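Local coordinates for protein beta-glucuronidase (Dictyoglomus thermophilum, PDB 6XXW) that probably hydrolyses beta-D-glucuronides as a thermophile's member of glycoside hydrolase family 2, splitting glucuronic acid from the group it is attached to, at residues Phe92-Ala97 and Pro120-Ile125; Lys33-Val38 and Val186-Thr191; Cys465-Tyr470 and Leu503-Ala508. All blocks are in the same frame, centred on the assembly; numbering follows the deposited sequence.

Contact 1: residues Phe92-Ala97 and Pro120-Ile125; sequences FLRVGA and PFEAEI
Arg94 forms a side-on salt bridge with Glu122, two hydrogen bonds to a single oxygen: Glu122 OE1 lies 2.9 Å from Arg94 NE and 3.1 Å from Arg94 NH2. The oxygen sits at the guanidinium edge and in its plane, and both nitrogens reach it from the same face of the carboxylate, the two planes being 60° apart. The arginine chain bends at chi2 and chi3, which lays its CD beside Pro120 CB and brings NE round to the acid. Arginine suits the place by offering adjacent N-H groups to one acceptor. On this same side of the sheet Glu124 places its CG over a face of the Phe92 ring, 4.1 Å from the centroid, a CH-pi contact made by a methylene rather than the carboxylate. The other side is apolar: Val95 CB rides over a face of the Phe121 ring, 3.8 Å from its centroid, and Leu93 CB meets Ile125 CG2.

Antiparallel pairing positions these side chains, with Leu93 opposite Ala123 and Val95 opposite Phe121 as hydrogen-bonded pairs; the bond from Val95 N to Phe121 O is 2.8 Å long and almost straight (177°). The strands belong to the beta-sandwich of the sugar-binding domain. Farther out, Tyr189 OH also bonds to Glu122 OE1, Arg94 NH2 also donates to Leu22 O, and His114 stacks on Phe121. With several hydrogen-bond partners gathered on one oxygen, and a buried arginine beside it, Glu122 probably stays ionised, each charge compensating the other.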
loop_
_atom_site.group_PDB
_atom_site.type_symbol
_atom_site.label_atom_id
_atom_site.label_comp_id
_atom_site.label_asym_id
_atom_site.label_seq_id
_atom_site.Cartn_x
_atom_site.Cartn_y
_atom_site.Cartn_z
ATOM N N PHE A 92 19.887 -34.559 -29.446
ATOM C CA PHE A 92 18.515 -34.078 -29.408
ATOM C C PHE A 92 18.495 -32.638 -28.920
ATOM O O PHE A 92 19.192 -32.280 -27.965
ATOM C CB PHE A 92 17.639 -34.943 -28.501
ATOM C CG PHE A 92 17.411 -36.341 -29.024
ATOM C CD1 PHE A 92 16.382 -36.601 -29.919
ATOM C CD2 PHE A 92 18.221 -37.385 -28.616
ATOM C CE1 PHE A 92 16.167 -37.885 -30.405
ATOM C CE2 PHE A 92 18.021 -38.674 -29.094
ATOM C CZ PHE A 92 16.986 -38.925 -29.988
ATOM N N LEU A 93 17.694 -31.821 -29.583
ATOM C CA LEU A 93 17.470 -30.441 -29.182
ATOM C C LEU A 93 16.046 -30.345 -28.671
ATOM O O LEU A 93 15.110 -30.609 -29.425
ATOM C CB LEU A 93 17.691 -29.501 -30.361
ATOM C CG LEU A 93 17.281 -28.041 -30.209
ATOM C CD1 LEU A 93 18.054 -27.405 -29.088
ATOM C CD2 LEU A 93 17.583 -27.348 -31.501
ATOM N N ARG A 94 15.888 -29.975 -27.404
ATOM C CA ARG A 94 14.592 -29.960 -26.737
ATOM C C ARG A 94 14.237 -28.538 -26.316
ATOM O O ARG A 94 15.073 -27.821 -25.751
ATOM C CB ARG A 94 14.616 -30.897 -25.522
ATOM C CG ARG A 94 13.535 -30.657 -24.484
ATOM C CD ARG A 94 12.262 -31.406 -24.843
ATOM N NE ARG A 94 12.463 -32.852 -24.880
ATOM C CZ ARG A 94 12.099 -33.687 -23.909
ATOM N NH1 ARG A 94 11.514 -33.219 -22.807
ATOM N NH2 ARG A 94 12.331 -34.990 -24.041
ATOM N N VAL A 95 13.004 -28.130 -26.601
ATOM C CA VAL A 95 12.467 -26.846 -26.146
ATOM C C VAL A 95 11.357 -27.165 -25.155
ATOM O O VAL A 95 10.387 -27.847 -25.503
ATOM C CB VAL A 95 11.943 -25.987 -27.310
ATOM C CG1 VAL A 95 11.369 -24.662 -26.782
ATOM C CG2 VAL A 95 13.035 -25.730 -28.324
ATOM N N GLY A 96 11.515 -26.703 -23.915
ATOM C CA GLY A 96 10.564 -27.067 -22.883
ATOM C C GLY A 96 9.171 -26.528 -23.152
ATOM O O GLY A 96 8.175 -27.218 -22.912
ATOM N N ALA A 97 9.082 -25.282 -23.622
ATOM C CA ALA A 97 7.805 -24.663 -23.973
ATOM C C ALA A 97 8.057 -23.332 -24.666
ATOM O O ALA A 97 8.976 -22.598 -24.289
ATOM C CB ALA A 97 6.916 -24.445 -22.735
ATOM N N PRO A 120 6.518 -29.689 -24.377
ATOM C CA PRO A 120 7.848 -29.638 -24.991
ATOM C C PRO A 120 7.885 -30.263 -26.379
ATOM O O PRO A 120 7.016 -31.044 -26.778
ATOM C CB PRO A 120 8.706 -30.452 -24.021
ATOM C CG PRO A 120 7.757 -31.454 -23.476
ATOM C CD PRO A 120 6.431 -30.748 -23.350
ATOM N N PHE A 121 8.941 -29.920 -27.113
ATOM C CA PHE A 121 9.134 -30.501 -28.431
ATOM C C PHE A 121 10.619 -30.616 -28.685
ATOM O O PHE A 121 11.421 -29.881 -28.102
ATOM C CB PHE A 121 8.445 -29.686 -29.540
ATOM C CG PHE A 121 8.713 -28.199 -29.478
ATOM C CD1 PHE A 121 8.058 -27.390 -28.555
ATOM C CD2 PHE A 121 9.583 -27.604 -30.371
ATOM C CE1 PHE A 121 8.293 -26.023 -28.510
ATOM C CE2 PHE A 121 9.822 -26.245 -30.332
ATOM C CZ PHE A 121 9.171 -25.450 -29.406
ATOM N N GLU A 122 10.982 -31.548 -29.563
ATOM C CA GLU A 122 12.390 -31.844 -29.765
ATOM C C GLU A 122 12.610 -32.418 -31.150
ATOM O O GLU A 122 11.675 -32.842 -31.830
ATOM C CB GLU A 122 12.914 -32.815 -28.699
ATOM C CG GLU A 122 12.267 -34.179 -28.728
ATOM C CD GLU A 122 12.955 -35.164 -27.799
ATOM O OE1 GLU A 122 13.602 -34.723 -26.818
ATOM O OE2 GLU A 122 12.853 -36.383 -28.052
ATOM N N ALA A 123 13.872 -32.421 -31.566
ATOM C CA ALA A 123 14.241 -33.040 -32.828
ATOM C C ALA A 123 15.654 -33.577 -32.698
ATOM O O ALA A 123 16.438 -33.094 -31.878
ATOM C CB ALA A 123 14.154 -32.042 -33.985
ATOM N N GLU A 124 15.977 -34.582 -33.506
ATOM C CA GLU A 124 17.349 -35.067 -33.584
ATOM C C GLU A 124 18.074 -34.228 -34.624
ATOM O O GLU A 124 17.553 -34.023 -35.725
ATOM C CB GLU A 124 17.387 -36.556 -33.940
ATOM C CG GLU A 124 18.590 -37.265 -33.362
ATOM C CD GLU A 124 19.831 -37.086 -34.220
ATOM O OE1 GLU A 124 19.688 -36.907 -35.447
ATOM O OE2 GLU A 124 20.947 -37.135 -33.670
ATOM N N ILE A 125 19.250 -33.705 -34.267
ATOM C CA ILE A 125 19.864 -32.652 -35.078
ATOM C C ILE A 125 21.283 -32.990 -35.523
ATOM O O ILE A 125 21.964 -32.142 -36.106
ATOM C CB ILE A 125 19.856 -31.298 -34.336
ATOM C CG1 ILE A 125 20.773 -31.347 -33.102
ATOM C CG2 ILE A 125 18.425 -30.893 -33.947
ATOM C CD1 ILE A 125 21.175 -29.946 -32.544
#

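Contact 2: residues Lys33-Val38 and Val186-Thr191; sequences KDLSGV and VVIYTT
Leu35 CD1 overlaps the outer end of Ile188, 3.9 Å from its CD1, the two side chains crossing at a slant. This joins the first strand of the antiparallel beta-sandwich to strand 185-191, which pairs on its other edge with strand 90-99. Leu35 holds CG anti to its carbonyl carbon (chi1 -64°), and from there CD1 can meet Ile188 and also approach Val186 CG1, at 4.2 Å. Leu35 and Ile188 are both buried, and Phe80 touches both; branched aliphatic chains suit such a place because they fill space between strands without needing a polar partner.

The backbones are tied by two bonds within the Lys33–Ile188 pair, Lys33 N to Ile188 O at 2.8 Å and Ile188 N to Lys33 O at 2.9 Å. A third, from Leu35 N to Val186 O, carries the pairing one residue past the end of the strand piece. Lys33 starts out on the same side of the sheet as Ile188, but its long chain bends at chi2 and leads away, and NZ bonds to Val32 O of a second subunit. A lysine suits this position because its long chain carries an amine far enough to bond across the subunit boundary.

Asp34 and Val187 share the other side of the sheet, Asp34 OD1 coming to 3.8 Å from Val187 CG1. The aspartate turns back on its own chain as an Asx turn, which suits a short polar residue at the break between strand pieces. Its OD1 accepts twice: Ser36 N, 3.0 Å away, approaches from above the carboxylate plane, while Ser36 OG, 2.6 Å from OD1, meets the syn lone pair.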
loop_
_atom_site.group_PDB
_atom_site.type_symbol
_atom_site.label_atom_id
_atom_site.label_comp_id
_atom_site.label_asym_id
_atom_site.label_seq_id
_atom_site.Cartn_x
_atom_site.Cartn_y
_atom_site.Cartn_z
ATOM N N LYS A 33 23.345 -30.543 -22.038
ATOM C CA LYS A 33 23.893 -29.191 -22.133
ATOM C C LYS A 33 22.728 -28.209 -22.116
ATOM O O LYS A 33 21.888 -28.229 -23.019
ATOM C CB LYS A 33 24.714 -29.026 -23.419
ATOM C CG LYS A 33 25.332 -27.643 -23.615
ATOM C CD LYS A 33 26.187 -27.255 -22.411
ATOM C CE LYS A 33 27.044 -26.029 -22.698
ATOM N NZ LYS A 33 27.186 -25.189 -21.487
ATOM N N ASP A 34 22.675 -27.359 -21.099
ATOM C CA ASP A 34 21.573 -26.413 -20.945
ATOM C C ASP A 34 21.914 -25.126 -21.691
ATOM O O ASP A 34 22.946 -24.506 -21.418
ATOM C CB ASP A 34 21.326 -26.162 -19.456
ATOM C CG ASP A 34 20.253 -25.118 -19.192
ATOM O OD1 ASP A 34 19.417 -24.862 -20.078
ATOM O OD2 ASP A 34 20.255 -24.552 -18.078
ATOM N N LEU A 35 21.064 -24.735 -22.645
ATOM C CA LEU A 35 21.293 -23.524 -23.428
ATOM C C LEU A 35 20.612 -22.298 -22.833
ATOM O O LEU A 35 20.661 -21.224 -23.440
ATOM C CB LEU A 35 20.823 -23.721 -24.873
ATOM C CG LEU A 35 21.544 -24.773 -25.719
ATOM C CD1 LEU A 35 21.157 -24.618 -27.185
ATOM C CD2 LEU A 35 23.046 -24.665 -25.548
ATOM N N SER A 36 19.982 -22.436 -21.670
ATOM C CA SER A 36 19.418 -21.287 -20.979
ATOM C C SER A 36 20.507 -20.269 -20.687
ATOM O O SER A 36 21.688 -20.607 -20.564
ATOM C CB SER A 36 18.751 -21.722 -19.676
ATOM O OG SER A 36 17.882 -22.806 -19.909
ATOM N N GLY A 37 20.103 -19.010 -20.586
ATOM C CA GLY A 37 21.038 -17.932 -20.340
ATOM C C GLY A 37 20.620 -16.713 -21.128
ATOM O O GLY A 37 19.420 -16.496 -21.316
ATOM N N VAL A 38 21.570 -15.943 -21.645
ATOM C CA VAL A 38 21.264 -14.718 -22.379
ATOM C C VAL A 38 21.305 -15.020 -23.871
ATOM O O VAL A 38 22.338 -15.451 -24.393
ATOM C CB VAL A 38 22.249 -13.594 -22.024
ATOM C CG1 VAL A 38 21.926 -12.332 -22.809
ATOM C CG2 VAL A 38 22.231 -13.319 -20.535
ATOM N N VAL A 186 15.688 -24.549 -22.941
ATOM C CA VAL A 186 16.165 -25.153 -24.177
ATOM C C VAL A 186 17.415 -25.946 -23.833
ATOM O O VAL A 186 18.348 -25.405 -23.231
ATOM C CB VAL A 186 16.487 -24.080 -25.224
ATOM C CG1 VAL A 186 16.970 -24.739 -26.515
ATOM C CG2 VAL A 186 15.265 -23.170 -25.482
ATOM N N VAL A 187 17.443 -27.231 -24.188
ATOM C CA VAL A 187 18.614 -28.042 -23.877
ATOM C C VAL A 187 18.951 -28.932 -25.066
ATOM O O VAL A 187 18.107 -29.241 -25.909
ATOM C CB VAL A 187 18.427 -28.904 -22.601
ATOM C CG1 VAL A 187 17.892 -28.058 -21.428
ATOM C CG2 VAL A 187 17.505 -30.067 -22.886
ATOM N N ILE A 188 20.215 -29.332 -25.122
ATOM C CA ILE A 188 20.698 -30.321 -26.076
ATOM C C ILE A 188 21.210 -31.509 -25.277
ATOM O O ILE A 188 21.919 -31.336 -24.283
ATOM C CB ILE A 188 21.796 -29.744 -26.985
ATOM C CG1 ILE A 188 21.244 -28.563 -27.773
ATOM C CG2 ILE A 188 22.269 -30.795 -27.977
ATOM C CD1 ILE A 188 22.192 -28.032 -28.804
ATOM N N TYR A 189 20.824 -32.710 -25.678
ATOM C CA TYR A 189 21.259 -33.880 -24.937
ATOM C C TYR A 189 21.613 -34.986 -25.915
ATOM O O TYR A 189 21.147 -34.994 -27.058
ATOM C CB TYR A 189 20.196 -34.327 -23.909
ATOM C CG TYR A 189 18.892 -34.853 -24.458
ATOM C CD1 TYR A 189 17.838 -33.990 -24.773
ATOM C CD2 TYR A 189 18.688 -36.218 -24.615
ATOM C CE1 TYR A 189 16.622 -34.477 -25.252
ATOM C CE2 TYR A 189 17.480 -36.715 -25.101
ATOM C CZ TYR A 189 16.456 -35.845 -25.420
ATOM O OH TYR A 189 15.273 -36.352 -25.895
ATOM N N THR A 190 22.487 -35.887 -25.469
ATOM C CA THR A 190 22.932 -37.021 -26.264
ATOM C C THR A 190 22.339 -38.317 -25.732
ATOM O O THR A 190 22.044 -38.443 -24.540
ATOM C CB THR A 190 24.461 -37.155 -26.250
ATOM O OG1 THR A 190 24.906 -37.367 -24.898
ATOM C CG2 THR A 190 25.118 -35.909 -26.805
ATOM N N THR A 191 22.196 -39.290 -26.623
ATOM C CA THR A 191 21.926 -40.675 -26.273
ATOM C C THR A 191 22.765 -41.552 -27.192
ATOM O O THR A 191 23.226 -41.096 -28.244
ATOM C CB THR A 191 20.442 -41.054 -26.427
ATOM O OG1 THR A 191 20.169 -41.346 -27.802
ATOM C CG2 THR A 191 19.490 -39.933 -25.934
#

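Contact 3: residues Cys465-Tyr470 and Leu503-Ala508; sequences CVNRYY and LSEFGA
The Asn467 amide and the Glu505 carboxylate lie stacked, their planes 25° apart, with Asn467 ND2 3.2 Å from Glu505 CD. The Tyr469 ring instead turns its edge, Glu505 OE1 and Gly507 O both lying near its plane. Leu503 CD2 covers a face of the Phe506 ring. Tyr469 OH donates to Glu505 OE1 at 2.6 Å, meeting it on the anti side; tyrosine suits this loop because its long flat ring carries a hydroxyl as far as the acid. Ser504 OG donates a hydrogen bond to Asn467 OD1 at 2.7 Å, and ND2 bonds to Glu416, which together probably set which way round the amide lies.

Strands 463-467 and 501-505 are parallel neighbours in the TIM barrel, joined through helix 482-497 as a beta-alpha-beta unit; a beta bulge shifts the register between Val466 and Asn467. Exchanging Tyr469 for a phenylalanine would probably leave Glu505 OE1 without this donor and its carboxylate freer to turn. Tyr469 and, by a salt bridge to OE2, Arg338 probably hold the two carboxylate oxygens from different directions, while OE2 also bonds to a Tris molecule, probably from the crystallisation liquor, which is consistent with a pocket here.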
loop_
_atom_site.group_PDB
_atom_site.type_symbol
_atom_site.label_atom_id
_atom_site.label_comp_id
_atom_site.label_asym_id
_atom_site.label_seq_id
_atom_site.Cartn_x
_atom_site.Cartn_y
_atom_site.Cartn_z
ATOM N N CYS A 465 -16.053 -30.867 -10.868
ATOM C CA CYS A 465 -15.339 -29.689 -10.377
ATOM C C CYS A 465 -16.160 -28.458 -10.750
ATOM O O CYS A 465 -16.389 -28.193 -11.934
ATOM C CB CYS A 465 -13.931 -29.609 -10.981
ATOM S SG CYS A 465 -12.736 -30.813 -10.344
ATOM N N VAL A 466 -16.611 -27.704 -9.751
ATOM C CA VAL A 466 -17.457 -26.539 -9.985
ATOM C C VAL A 466 -16.788 -25.298 -9.406
ATOM O O VAL A 466 -16.295 -25.314 -8.267
ATOM C CB VAL A 466 -18.877 -26.724 -9.412
ATOM C CG1 VAL A 466 -18.861 -26.901 -7.911
ATOM C CG2 VAL A 466 -19.755 -25.553 -9.808
ATOM N N ASN A 467 -16.765 -24.232 -10.208
ATOM C CA ASN A 467 -16.278 -22.919 -9.814
ATOM C C ASN A 467 -17.474 -22.071 -9.407
ATOM O O ASN A 467 -18.415 -21.924 -10.190
ATOM C CB ASN A 467 -15.557 -22.229 -10.979
ATOM C CG ASN A 467 -14.306 -22.984 -11.444
ATOM O OD1 ASN A 467 -13.873 -23.953 -10.817
ATOM N ND2 ASN A 467 -13.715 -22.518 -12.547
ATOM N N ARG A 468 -17.438 -21.489 -8.201
ATOM C CA ARG A 468 -18.559 -20.666 -7.753
ATOM C C ARG A 468 -18.048 -19.405 -7.062
ATOM O O ARG A 468 -17.106 -19.460 -6.262
ATOM C CB ARG A 468 -19.488 -21.452 -6.809
ATOM C CG ARG A 468 -20.368 -22.505 -7.534
ATOM C CD ARG A 468 -21.269 -21.818 -8.562
ATOM N NE ARG A 468 -22.127 -22.742 -9.322
ATOM C CZ ARG A 468 -21.998 -22.979 -10.624
ATOM N NH1 ARG A 468 -21.025 -22.394 -11.311
ATOM N NH2 ARG A 468 -22.843 -23.800 -11.245
ATOM N N TYR A 469 -18.695 -18.278 -7.365
ATOM C CA TYR A 469 -18.261 -16.940 -6.962
ATOM C C TYR A 469 -19.432 -16.135 -6.407
ATOM O O TYR A 469 -19.530 -14.925 -6.617
ATOM C CB TYR A 469 -17.609 -16.220 -8.143
ATOM C CG TYR A 469 -16.217 -16.765 -8.455
ATOM C CD1 TYR A 469 -15.111 -16.364 -7.704
ATOM C CD2 TYR A 469 -16.023 -17.696 -9.469
ATOM C CE1 TYR A 469 -13.830 -16.861 -7.967
ATOM C CE2 TYR A 469 -14.756 -18.206 -9.747
ATOM C CZ TYR A 469 -13.666 -17.792 -8.980
ATOM O OH TYR A 469 -12.408 -18.286 -9.249
ATOM N N TYR A 470 -20.342 -16.805 -5.699
ATOM C CA TYR A 470 -21.475 -16.116 -5.107
ATOM C C TYR A 470 -20.977 -15.013 -4.180
ATOM O O TYR A 470 -20.050 -15.219 -3.396
ATOM C CB TYR A 470 -22.345 -17.104 -4.337
ATOM C CG TYR A 470 -22.931 -18.239 -5.185
ATOM C CD1 TYR A 470 -23.774 -17.975 -6.250
ATOM C CD2 TYR A 470 -22.636 -19.570 -4.894
ATOM C CE1 TYR A 470 -24.318 -19.002 -7.009
ATOM C CE2 TYR A 470 -23.173 -20.596 -5.639
ATOM C CZ TYR A 470 -24.016 -20.308 -6.691
ATOM O OH TYR A 470 -24.550 -21.324 -7.441
ATOM N N LEU A 503 -15.142 -28.332 -4.946
ATOM C CA LEU A 503 -15.333 -26.907 -5.204
ATOM C C LEU A 503 -13.992 -26.413 -5.727
ATOM O O LEU A 503 -13.089 -26.078 -4.955
ATOM C CB LEU A 503 -15.778 -26.153 -3.948
ATOM C CG LEU A 503 -16.105 -24.668 -4.143
ATOM C CD1 LEU A 503 -17.277 -24.512 -5.076
ATOM C CD2 LEU A 503 -16.408 -23.977 -2.806
ATOM N N SER A 504 -13.859 -26.373 -7.060
ATOM C CA SER A 504 -12.556 -26.197 -7.695
ATOM C C SER A 504 -12.096 -24.745 -7.784
ATOM O O SER A 504 -10.907 -24.509 -8.046
ATOM C CB SER A 504 -12.567 -26.822 -9.095
ATOM O OG SER A 504 -13.722 -26.436 -9.819
ATOM N N GLU A 505 -12.986 -23.775 -7.578
ATOM C CA GLU A 505 -12.589 -22.375 -7.495
ATOM C C GLU A 505 -13.605 -21.623 -6.656
ATOM O O GLU A 505 -14.810 -21.858 -6.766
ATOM C CB GLU A 505 -12.521 -21.686 -8.858
ATOM C CG GLU A 505 -11.373 -22.083 -9.753
ATOM C CD GLU A 505 -11.291 -21.217 -11.002
ATOM O OE1 GLU A 505 -11.815 -20.073 -10.972
ATOM O OE2 GLU A 505 -10.699 -21.676 -12.008
ATOM N N PHE A 506 -13.102 -20.690 -5.863
ATOM C CA PHE A 506 -13.904 -19.684 -5.184
ATOM C C PHE A 506 -12.924 -18.714 -4.554
ATOM O O PHE A 506 -11.819 -19.105 -4.170
ATOM C CB PHE A 506 -14.859 -20.285 -4.131
ATOM C CG PHE A 506 -14.176 -21.022 -2.997
ATOM C CD1 PHE A 506 -13.511 -22.220 -3.221
ATOM C CD2 PHE A 506 -14.246 -20.524 -1.691
ATOM C CE1 PHE A 506 -12.904 -22.901 -2.188
ATOM C CE2 PHE A 506 -13.649 -21.193 -0.636
ATOM C CZ PHE A 506 -12.970 -22.388 -0.871
ATOM N N GLY A 507 -13.318 -17.454 -4.485
ATOM C CA GLY A 507 -12.430 -16.445 -3.946
ATOM C C GLY A 507 -12.874 -15.060 -4.355
ATOM O O GLY A 507 -13.883 -14.875 -5.040
ATOM N N ALA A 508 -12.079 -14.082 -3.910
ATOM C CA ALA A 508 -12.378 -12.666 -4.063
ATOM C C ALA A 508 -11.070 -11.915 -4.277
ATOM O O ALA A 508 -10.050 -12.285 -3.691
ATOM C CB ALA A 508 -13.105 -12.132 -2.819
#

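Overall arrangement
Contacts 1 and 2 belong to one sheet and touch, their centres 9 Å apart. Strand 185-191 lies between strands 32-43 and 90-99, and Tyr189 is the bridge: its O is 2.7 Å from Phe92 N, a probable hydrogen bond, and its side chain reaches the Glu122 carboxylate. In sequence, contact 1 is nested in the loop contact 2 closes. Contact 3 lies across the chain's centre in the TIM-barrel domain, about 37 Å from contact 1 and 40 Å from contact 2, centre to centre. It alone meets bound Tris, at the strand ends where the active sites of such barrels lie; within the chain its nearest atoms to contacts 1 and 2 are about 21 and 29 Å away.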